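Local coordinates for uncharacterized protein AF_0941 (Archaeoglobus fulgidus, PDB 1YOZ), which is of unknown function, an all-helical member of the AF0941-like family that assembles as two copies of the chain, at residues I6-R12 with M38-D42; A26-L30 with F79-K83; L47-K51 with V112-V116. All coordinates share one frame; numbering follows the deposited sequence.

Contact 1 (I6-R12 with M38-D42); sequences INSFLDR and MFRSD
Phe39 and Phe9 meet across this contact, the CZ corner of the Phe39 ring lying 3.8 Å from Phe9 CB. One face of the Phe39 ring carries a water, which sits over the ring centre, 3.3 Å above the plane. Asn7 OD1 comes obliquely to the same ring, the amide plane turned steeply from it. At the edge of the Phe9 ring, near its plane, lies Met38 CE; the bend at the end of the Met38 chain brings this methyl there, while SD rests 3.7 Å from Phe9 CA and also meets Arg12 CD. Asn7 to Phe9 open helix 8-18, which packs against the middle of helix 32-51 at 118° between segment directions. Asn7 is the N-cap: its OD1 accepts from Leu10 N from above the carbonyl plane, and its ND2 is held by Tyr5 OH. The carboxylate of Asp42 adds a second grip on this first turn. Its OD2 receives Ser8 N in a nearly straight bond (2.8 Å, 174°), while OD1 takes Ser8 OG at 2.6 Å through its syn lone pair. Ser8 OG stands beside its own backbone N (chi1 -69°), which lets both donors face one carboxylate. The water accepts from Phe9 N and donates to Asp42 OD2, giving that oxygen two bonds.

Contact 2 (A26-L30 with F79-K83); sequences ADKLL and FERLK
Leu30 reaches across to Phe79 and Leu82 with every carbon of its side chain. Its CB lies 4.0 Å from Phe79 CE1, close to where the backbone O of Leu30 meets the same ring atom. CG comes next and rests against Leu82 CD2. There the chain forks: CD1 extends toward Leu82 CG and touches Lys83 at its backbone N and at CG, whereas CD2 stands over one face of the Phe79 ring in a CH-pi contact, 4.2 Å from the centroid and 26° off the normal. Leu30 CD2 also packs on Leu82 CD2 at 3.7 Å. With CG anti to its own carbonyl carbon (chi1 -62°), Leu30 places CD2 between the ring and Leu82 CD2, CD1 running on past Leu82 to Lys83. The Leu82 CD2 methyl has a second neighbour in Leu29 CD2, at a tight 3.5 Å, and the two leucines cross at about a right angle. Ala26 CB adds a contact, 4.2 Å from Leu82 CG. No hydrogen bond joins the segments, and the amine of Lys83 is bound instead by the backbone O of Lys95. Helix 26-29 and Leu30, the residue just past its end, pack on helix 75-88, with Leu29 also touching helices 8-18 and 32-51, and Phe79 reaching Ile35 of the latter.

Contact 3 (L47-K51 with V112-V116); sequences LNLYK and VEKEV
Tyr50 and Leu47, near the C-terminal end of helix 32-51, receive the residues at which helix 99-113 ends and the chain runs out to its last residue, where the C-terminal tail folds back on helix 32-51 of this all-helical fold. Glu115 OE2 lies over one face of the Tyr50 ring, 3.5 Å above the plane and offset toward the rim, with the carboxylate and ring planes 54° apart. At the ring's edge, in plane, Val116 CG2 approaches Tyr50 CE2 to 3.7 Å. Leu47 meets the helix itself: its CD1 is 3.4 Å from Val112 CG2, shorter than usual and perhaps a matter of the Val112 model, while CD2 reaches the O of Val116. Lys51 crosses the terminal Val116 obliquely. Its chain, extended beyond CG, carries Lys51 CE to 3.6 Å from Val116 CG1.

In the next shell, helix 57-73 packs on these groups. Phe64 packs on both Leu47 and Val112, and Lys57 touches Tyr50 while its NZ forms a salt bridge with Glu115 OE1. That bridge probably steadies the carboxylate above the ring, where a bend at chi2 (-130°) has turned it. Its other oxygen, Glu115 OE2, is buried with no polar partner in the model and stands 3.6 Å from both CD2 and CE2 of Tyr50.

How the contacts relate
Contacts 1 and 2 are buried and contact 3 lies at the surface, its centre about 17 Å from the centre of the chain, against about 4 Å for that of contact 1. Helix 32-51 serves both contact 1 and contact 3, and the two touch where Ile6 CD1 packs on Leu49 CD1. Contacts 1 and 2 adjoin through Leu29, whose CD1 lies 3.4 Å from Met38 CE and also packs on Phe9. Contacts 2 and 3 fall on opposite sides of the chain's centre. Only contact 1 has hydrogen bonds between its segments, at a helix start; contact 2 is held by apolar and CH-pi contacts, and contact 3 adds a carboxylate over a tyrosine ring and the aliphatic part of a lysine.

Contact 1 (I6-R12 with M38-D42)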
loop_
_atom_site.group_PDB
_atom_site.type_symbol
_atom_site.label_atom_id
_atom_site.label_comp_id
_atom_site.label_asym_id
_atom_site.label_seq_id
_atom_site.Cartn_x
_atom_site.Cartn_y
_atom_site.Cartn_z
ATOM N N ILE B 6 -4.966 6.507 -2.696
ATOM C CA ILE B 6 -4.101 7.418 -3.388
ATOM C C ILE B 6 -2.717 7.516 -2.689
ATOM O O ILE B 6 -2.636 7.662 -1.476
ATOM C CB ILE B 6 -4.786 8.838 -3.500
ATOM C CG1 ILE B 6 -6.021 8.771 -4.425
ATOM C CG2 ILE B 6 -3.805 9.865 -3.970
ATOM C CD1 ILE B 6 -6.950 10.038 -4.414
ATOM N N ASN B 7 -1.634 7.398 -3.474
ATOM C CA ASN B 7 -0.277 7.609 -3.028
ATOM C C ASN B 7 0.570 7.788 -4.274
ATOM O O ASN B 7 0.941 6.806 -4.942
ATOM C CB ASN B 7 0.233 6.394 -2.193
ATOM C CG ASN B 7 1.593 6.620 -1.608
ATOM O OD1 ASN B 7 2.352 7.457 -2.086
ATOM N ND2 ASN B 7 1.959 5.804 -0.612
ATOM N N SER B 8 0.814 9.063 -4.594
ATOM C CA SER B 8 1.509 9.484 -5.795
ATOM C C SER B 8 2.963 9.078 -5.756
ATOM O O SER B 8 3.493 8.665 -6.777
ATOM C CB SER B 8 1.380 11.003 -5.946
ATOM O OG SER B 8 0.007 11.307 -6.255
ATOM N N PHE B 9 3.583 9.144 -4.577
ATOM C CA PHE B 9 4.998 8.768 -4.494
ATOM C C PHE B 9 5.176 7.294 -4.816
ATOM O O PHE B 9 6.052 6.901 -5.649
ATOM C CB PHE B 9 5.621 9.087 -3.136
ATOM C CG PHE B 9 7.074 8.750 -3.054
ATOM C CD1 PHE B 9 8.041 9.668 -3.474
ATOM C CD2 PHE B 9 7.491 7.506 -2.570
ATOM C CE1 PHE B 9 9.398 9.347 -3.434
ATOM C CE2 PHE B 9 8.842 7.165 -2.541
ATOM C CZ PHE B 9 9.798 8.086 -2.957
ATOM N N LEU B 10 4.348 6.481 -4.173
ATOM C CA LEU B 10 4.370 5.027 -4.399
ATOM C C LEU B 10 4.166 4.673 -5.866
ATOM O O LEU B 10 4.925 3.900 -6.437
ATOM C CB LEU B 10 3.358 4.319 -3.483
ATOM C CG LEU B 10 3.256 2.798 -3.667
ATOM C CD1 LEU B 10 4.481 2.066 -3.189
ATOM C CD2 LEU B 10 2.017 2.358 -2.961
ATOM N N ASP B 11 3.194 5.298 -6.524
ATOM C CA ASP B 11 2.960 4.983 -7.926
ATOM C C ASP B 11 4.114 5.440 -8.819
ATOM O O ASP B 11 4.516 4.710 -9.725
ATOM C CB ASP B 11 1.654 5.601 -8.442
ATOM C CG ASP B 11 0.403 4.929 -7.885
ATOM O OD1 ASP B 11 0.334 3.684 -7.681
ATOM O OD2 ASP B 11 -0.542 5.670 -7.655
ATOM N N ARG B 12 4.587 6.675 -8.633
ATOM C CA ARG B 12 5.710 7.159 -9.470
ATOM C C ARG B 12 6.945 6.299 -9.272
ATOM O O ARG B 12 7.625 5.968 -10.227
ATOM C CB ARG B 12 6.082 8.610 -9.166
ATOM C CG ARG B 12 5.213 9.621 -9.896
ATOM C CD ARG B 12 5.190 10.982 -9.206
ATOM N NE ARG B 12 3.805 11.415 -9.138
ATOM C CZ ARG B 12 3.196 12.242 -9.981
ATOM N NH1 ARG B 12 3.859 12.810 -10.994
ATOM N NH2 ARG B 12 1.904 12.512 -9.784
ATOM N N MET B 38 4.167 16.441 -2.774
ATOM C CA MET B 38 3.404 15.333 -3.347
ATOM C C MET B 38 2.413 14.761 -2.343
ATOM O O MET B 38 1.267 14.586 -2.666
ATOM C CB MET B 38 4.365 14.186 -3.766
ATOM C CG MET B 38 4.100 13.579 -5.123
ATOM S SD MET B 38 5.271 12.304 -5.555
ATOM C CE MET B 38 6.747 13.187 -5.515
ATOM N N PHE B 39 2.868 14.448 -1.118
ATOM C CA PHE B 39 1.929 14.008 -0.079
ATOM C C PHE B 39 0.928 15.092 0.298
ATOM O O PHE B 39 -0.223 14.771 0.575
ATOM C CB PHE B 39 2.653 13.461 1.172
ATOM C CG PHE B 39 3.309 12.129 0.934
ATOM C CD1 PHE B 39 2.571 10.946 1.061
ATOM C CD2 PHE B 39 4.630 12.057 0.569
ATOM C CE1 PHE B 39 3.165 9.703 0.846
ATOM C CE2 PHE B 39 5.253 10.803 0.352
ATOM C CZ PHE B 39 4.510 9.645 0.472
ATOM N N ARG B 40 1.358 16.363 0.356
ATOM C CA ARG B 40 0.357 17.448 0.568
ATOM C C ARG B 40 -0.706 17.425 -0.539
ATOM O O ARG B 40 -1.910 17.533 -0.239
ATOM C CB ARG B 40 0.969 18.868 0.587
ATOM C CG ARG B 40 1.804 19.222 1.773
ATOM C CD ARG B 40 2.304 20.694 1.654
ATOM N NE ARG B 40 3.469 20.871 2.521
ATOM C CZ ARG B 40 4.731 21.003 2.112
ATOM N NH1 ARG B 40 5.038 20.999 0.820
ATOM N NH2 ARG B 40 5.694 21.172 3.008
ATOM N N SER B 41 -0.277 17.314 -1.812
ATOM C CA SER B 41 -1.257 17.280 -2.886
ATOM C C SER B 41 -2.169 16.076 -2.827
ATOM O O SER B 41 -3.335 16.181 -3.192
ATOM C CB SER B 41 -0.647 17.368 -4.295
ATOM O OG SER B 41 0.533 16.607 -4.391
ATOM N N ASP B 42 -1.622 14.920 -2.409
ATOM C CA ASP B 42 -2.422 13.724 -2.198
ATOM C C ASP B 42 -3.495 13.923 -1.147
ATOM O O ASP B 42 -4.648 13.535 -1.368
ATOM C CB ASP B 42 -1.531 12.543 -1.769
ATOM C CG ASP B 42 -0.798 11.904 -2.942
ATOM O OD1 ASP B 42 -1.025 12.306 -4.134
ATOM O OD2 ASP B 42 0.000 10.981 -2.665
HETATM O O HOH W 1 2.822 10.871 -2.452
#

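Contact 2 (A26-L30 with F79-K83)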
loop_
_atom_site.group_PDB
_atom_site.type_symbol
_atom_site.label_atom_id
_atom_site.label_comp_id
_atom_site.label_asym_id
_atom_site.label_seq_id
_atom_site.Cartn_x
_atom_site.Cartn_y
_atom_site.Cartn_z
ATOM N N ALA B 26 13.859 9.760 -11.558
ATOM C CA ALA B 26 14.130 9.450 -10.175
ATOM C C ALA B 26 14.658 10.680 -9.415
ATOM O O ALA B 26 14.199 10.976 -8.296
ATOM C CB ALA B 26 15.106 8.259 -10.051
ATOM N N ASP B 27 15.595 11.392 -10.021
ATOM C CA ASP B 27 16.176 12.585 -9.423
ATOM C C ASP B 27 15.102 13.612 -8.968
ATOM O O ASP B 27 15.152 14.153 -7.852
ATOM C CB ASP B 27 17.159 13.204 -10.430
ATOM C CG ASP B 27 18.092 14.203 -9.801
ATOM O OD1 ASP B 27 18.741 13.871 -8.793
ATOM O OD2 ASP B 27 18.184 15.336 -10.324
ATOM N N LYS B 28 14.097 13.848 -9.794
ATOM C CA LYS B 28 13.035 14.768 -9.392
ATOM C C LYS B 28 12.129 14.168 -8.321
ATOM O O LYS B 28 11.711 14.864 -7.368
ATOM C CB LYS B 28 12.188 15.220 -10.584
ATOM C CG LYS B 28 10.832 15.826 -10.170
ATOM C CD LYS B 28 10.107 16.446 -11.351
ATOM C CE LYS B 28 8.704 16.905 -10.986
ATOM N NZ LYS B 28 7.929 17.265 -12.236
ATOM N N LEU B 29 11.822 12.885 -8.480
ATOM C CA LEU B 29 10.981 12.212 -7.509
ATOM C C LEU B 29 11.599 12.230 -6.082
ATOM O O LEU B 29 10.872 12.365 -5.104
ATOM C CB LEU B 29 10.619 10.793 -7.975
ATOM C CG LEU B 29 9.675 9.948 -7.106
ATOM C CD1 LEU B 29 8.298 10.563 -6.918
ATOM C CD2 LEU B 29 9.570 8.562 -7.698
ATOM N N LEU B 30 12.934 12.160 -6.001
ATOM C CA LEU B 30 13.649 11.968 -4.739
ATOM C C LEU B 30 14.183 13.239 -4.107
ATOM O O LEU B 30 14.988 13.181 -3.155
ATOM C CB LEU B 30 14.782 10.989 -4.940
ATOM C CG LEU B 30 14.359 9.589 -5.362
ATOM C CD1 LEU B 30 15.602 8.743 -5.707
ATOM C CD2 LEU B 30 13.507 8.922 -4.344
ATOM N N PHE B 79 12.506 5.096 -0.776
ATOM C CA PHE B 79 13.505 6.102 -1.176
ATOM C C PHE B 79 14.840 5.427 -1.549
ATOM O O PHE B 79 15.385 5.645 -2.625
ATOM C CB PHE B 79 13.726 7.060 -0.025
ATOM C CG PHE B 79 14.558 8.280 -0.374
ATOM C CD1 PHE B 79 13.941 9.496 -0.638
ATOM C CD2 PHE B 79 15.963 8.219 -0.362
ATOM C CE1 PHE B 79 14.693 10.645 -0.935
ATOM C CE2 PHE B 79 16.735 9.370 -0.638
ATOM C CZ PHE B 79 16.105 10.575 -0.935
ATOM N N GLU B 80 15.305 4.548 -0.664
ATOM C CA GLU B 80 16.575 3.853 -0.806
ATOM C C GLU B 80 16.547 2.825 -1.915
ATOM O O GLU B 80 17.464 2.762 -2.716
ATOM C CB GLU B 80 16.930 3.204 0.535
ATOM C CG GLU B 80 17.204 4.245 1.619
ATOM C CD GLU B 80 18.330 5.205 1.273
ATOM O OE1 GLU B 80 19.310 4.786 0.591
ATOM O OE2 GLU B 80 18.236 6.375 1.721
ATOM N N ARG B 81 15.484 2.028 -1.974
ATOM C CA ARG B 81 15.199 1.200 -3.141
ATOM C C ARG B 81 15.443 1.943 -4.461
ATOM O O ARG B 81 16.097 1.427 -5.370
ATOM C CB ARG B 81 13.736 0.729 -3.093
ATOM C CG ARG B 81 13.451 -0.690 -3.566
ATOM C CD ARG B 81 13.825 -0.917 -5.041
ATOM N NE ARG B 81 13.205 -2.120 -5.611
ATOM C CZ ARG B 81 13.734 -2.830 -6.605
ATOM N NH1 ARG B 81 14.901 -2.471 -7.132
ATOM N NH2 ARG B 81 13.100 -3.909 -7.065
ATOM N N LEU B 82 14.916 3.159 -4.564
ATOM C CA LEU B 82 14.879 3.853 -5.833
ATOM C C LEU B 82 16.230 4.431 -6.239
ATOM O O LEU B 82 16.573 4.416 -7.428
ATOM C CB LEU B 82 13.795 4.938 -5.804
ATOM C CG LEU B 82 13.493 5.652 -7.122
ATOM C CD1 LEU B 82 13.236 4.630 -8.272
ATOM C CD2 LEU B 82 12.309 6.597 -6.932
ATOM N N LYS B 83 16.959 4.952 -5.248
ATOM C CA LYS B 83 18.397 5.247 -5.308
ATOM C C LYS B 83 19.192 4.043 -5.804
ATOM O O LYS B 83 19.960 4.141 -6.754
ATOM C CB LYS B 83 18.889 5.621 -3.901
ATOM C CG LYS B 83 18.686 7.079 -3.537
ATOM C CD LYS B 83 19.498 7.477 -2.296
ATOM C CE LYS B 83 20.918 7.806 -2.643
ATOM N NZ LYS B 83 21.585 8.541 -1.569
#

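Contact 3 (L47-K51 with V112-V116)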
loop_
_atom_site.group_PDB
_atom_site.type_symbol
_atom_site.label_atom_id
_atom_site.label_comp_id
_atom_site.label_asym_id
_atom_site.label_seq_id
_atom_site.Cartn_x
_atom_site.Cartn_y
_atom_site.Cartn_z
ATOM N N LEU B 47 -9.039 14.501 0.332
ATOM C CA LEU B 47 -10.053 15.358 0.947
ATOM C C LEU B 47 -11.140 15.739 -0.059
ATOM O O LEU B 47 -12.309 15.624 0.271
ATOM C CB LEU B 47 -9.422 16.554 1.641
ATOM C CG LEU B 47 -9.037 16.317 3.106
ATOM C CD1 LEU B 47 -8.293 17.510 3.620
ATOM C CD2 LEU B 47 -10.269 16.088 3.963
ATOM N N ASN B 48 -10.767 16.089 -1.295
ATOM C CA ASN B 48 -11.765 16.436 -2.343
ATOM C C ASN B 48 -12.695 15.334 -2.848
ATOM O O ASN B 48 -13.860 15.601 -3.206
ATOM C CB ASN B 48 -11.113 17.190 -3.510
ATOM C CG ASN B 48 -10.655 18.563 -3.114
ATOM O OD1 ASN B 48 -11.025 19.066 -2.043
ATOM N ND2 ASN B 48 -9.820 19.183 -3.953
ATOM N N LEU B 49 -12.218 14.081 -2.866
ATOM C CA LEU B 49 -13.099 12.936 -3.100
ATOM C C LEU B 49 -14.193 12.824 -2.037
ATOM O O LEU B 49 -15.363 12.448 -2.309
ATOM C CB LEU B 49 -12.262 11.643 -3.099
ATOM C CG LEU B 49 -11.294 11.488 -4.254
ATOM C CD1 LEU B 49 -10.627 10.058 -4.156
ATOM C CD2 LEU B 49 -12.024 11.565 -5.532
ATOM N N TYR B 50 -13.814 13.128 -0.805
ATOM C CA TYR B 50 -14.784 13.074 0.277
ATOM C C TYR B 50 -15.751 14.248 -0.007
ATOM O O TYR B 50 -16.943 14.058 -0.177
ATOM C CB TYR B 50 -14.084 13.243 1.619
ATOM C CG TYR B 50 -15.009 13.405 2.806
ATOM C CD1 TYR B 50 -15.897 12.401 3.163
ATOM C CD2 TYR B 50 -14.990 14.566 3.556
ATOM C CE1 TYR B 50 -16.745 12.559 4.224
ATOM C CE2 TYR B 50 -15.833 14.732 4.622
ATOM C CZ TYR B 50 -16.701 13.721 4.958
ATOM O OH TYR B 50 -17.544 13.883 6.054
ATOM N N LYS B 51 -15.176 15.437 -0.150
ATOM C CA LYS B 51 -15.957 16.677 -0.221
ATOM C C LYS B 51 -16.857 16.783 -1.487
ATOM O O LYS B 51 -17.772 17.618 -1.535
ATOM C CB LYS B 51 -15.007 17.864 -0.072
ATOM C CG LYS B 51 -14.464 18.039 1.331
ATOM C CD LYS B 51 -13.339 19.052 1.324
ATOM C CE LYS B 51 -12.697 19.307 2.687
ATOM N NZ LYS B 51 -11.510 20.200 2.356
ATOM N N VAL B 112 -4.261 16.836 8.603
ATOM C CA VAL B 112 -5.448 16.866 7.697
ATOM C C VAL B 112 -6.445 15.712 7.905
ATOM O O VAL B 112 -7.643 15.827 7.580
ATOM C CB VAL B 112 -5.057 17.038 6.171
ATOM C CG1 VAL B 112 -3.600 17.006 5.959
ATOM C CG2 VAL B 112 -5.731 16.019 5.296
ATOM N N GLU B 113 -5.930 14.602 8.430
ATOM C CA GLU B 113 -6.746 13.439 8.797
ATOM C C GLU B 113 -7.915 13.925 9.669
ATOM O O GLU B 113 -9.060 13.564 9.401
ATOM C CB GLU B 113 -5.895 12.442 9.577
ATOM C CG GLU B 113 -6.008 10.952 9.239
ATOM C CD GLU B 113 -5.130 10.111 10.154
ATOM O OE1 GLU B 113 -5.036 8.861 9.972
ATOM O OE2 GLU B 113 -4.544 10.695 11.101
ATOM N N LYS B 114 -7.625 14.726 10.708
ATOM C CA LYS B 114 -8.678 15.426 11.479
ATOM C C LYS B 114 -9.508 16.237 10.463
ATOM O O LYS B 114 -8.983 17.099 9.788
ATOM C CB LYS B 114 -8.085 16.306 12.602
ATOM C CG LYS B 114 -6.673 15.921 12.998
ATOM C CD LYS B 114 -6.508 15.560 14.464
ATOM C CE LYS B 114 -5.097 14.993 14.708
ATOM N NZ LYS B 114 -4.653 14.952 16.141
ATOM N N GLU B 115 -10.787 15.924 10.329
ATOM C CA GLU B 115 -11.395 15.932 8.985
ATOM C C GLU B 115 -11.784 17.233 8.327
ATOM O O GLU B 115 -11.105 18.238 8.496
ATOM C CB GLU B 115 -12.542 14.923 8.869
ATOM C CG GLU B 115 -12.044 13.573 8.513
ATOM C CD GLU B 115 -12.772 12.944 7.341
ATOM O OE1 GLU B 115 -13.291 11.823 7.517
ATOM O OE2 GLU B 115 -12.812 13.551 6.243
ATOM N N VAL B 116 -12.864 17.154 7.538
ATOM C CA VAL B 116 -13.238 18.104 6.453
ATOM C C VAL B 116 -12.366 19.373 6.323
ATOM O O VAL B 116 -11.256 19.334 5.763
ATOM C CB VAL B 116 -14.757 18.477 6.496
ATOM C CG1 VAL B 116 -15.288 18.779 5.077
ATOM C CG2 VAL B 116 -15.590 17.357 7.175
#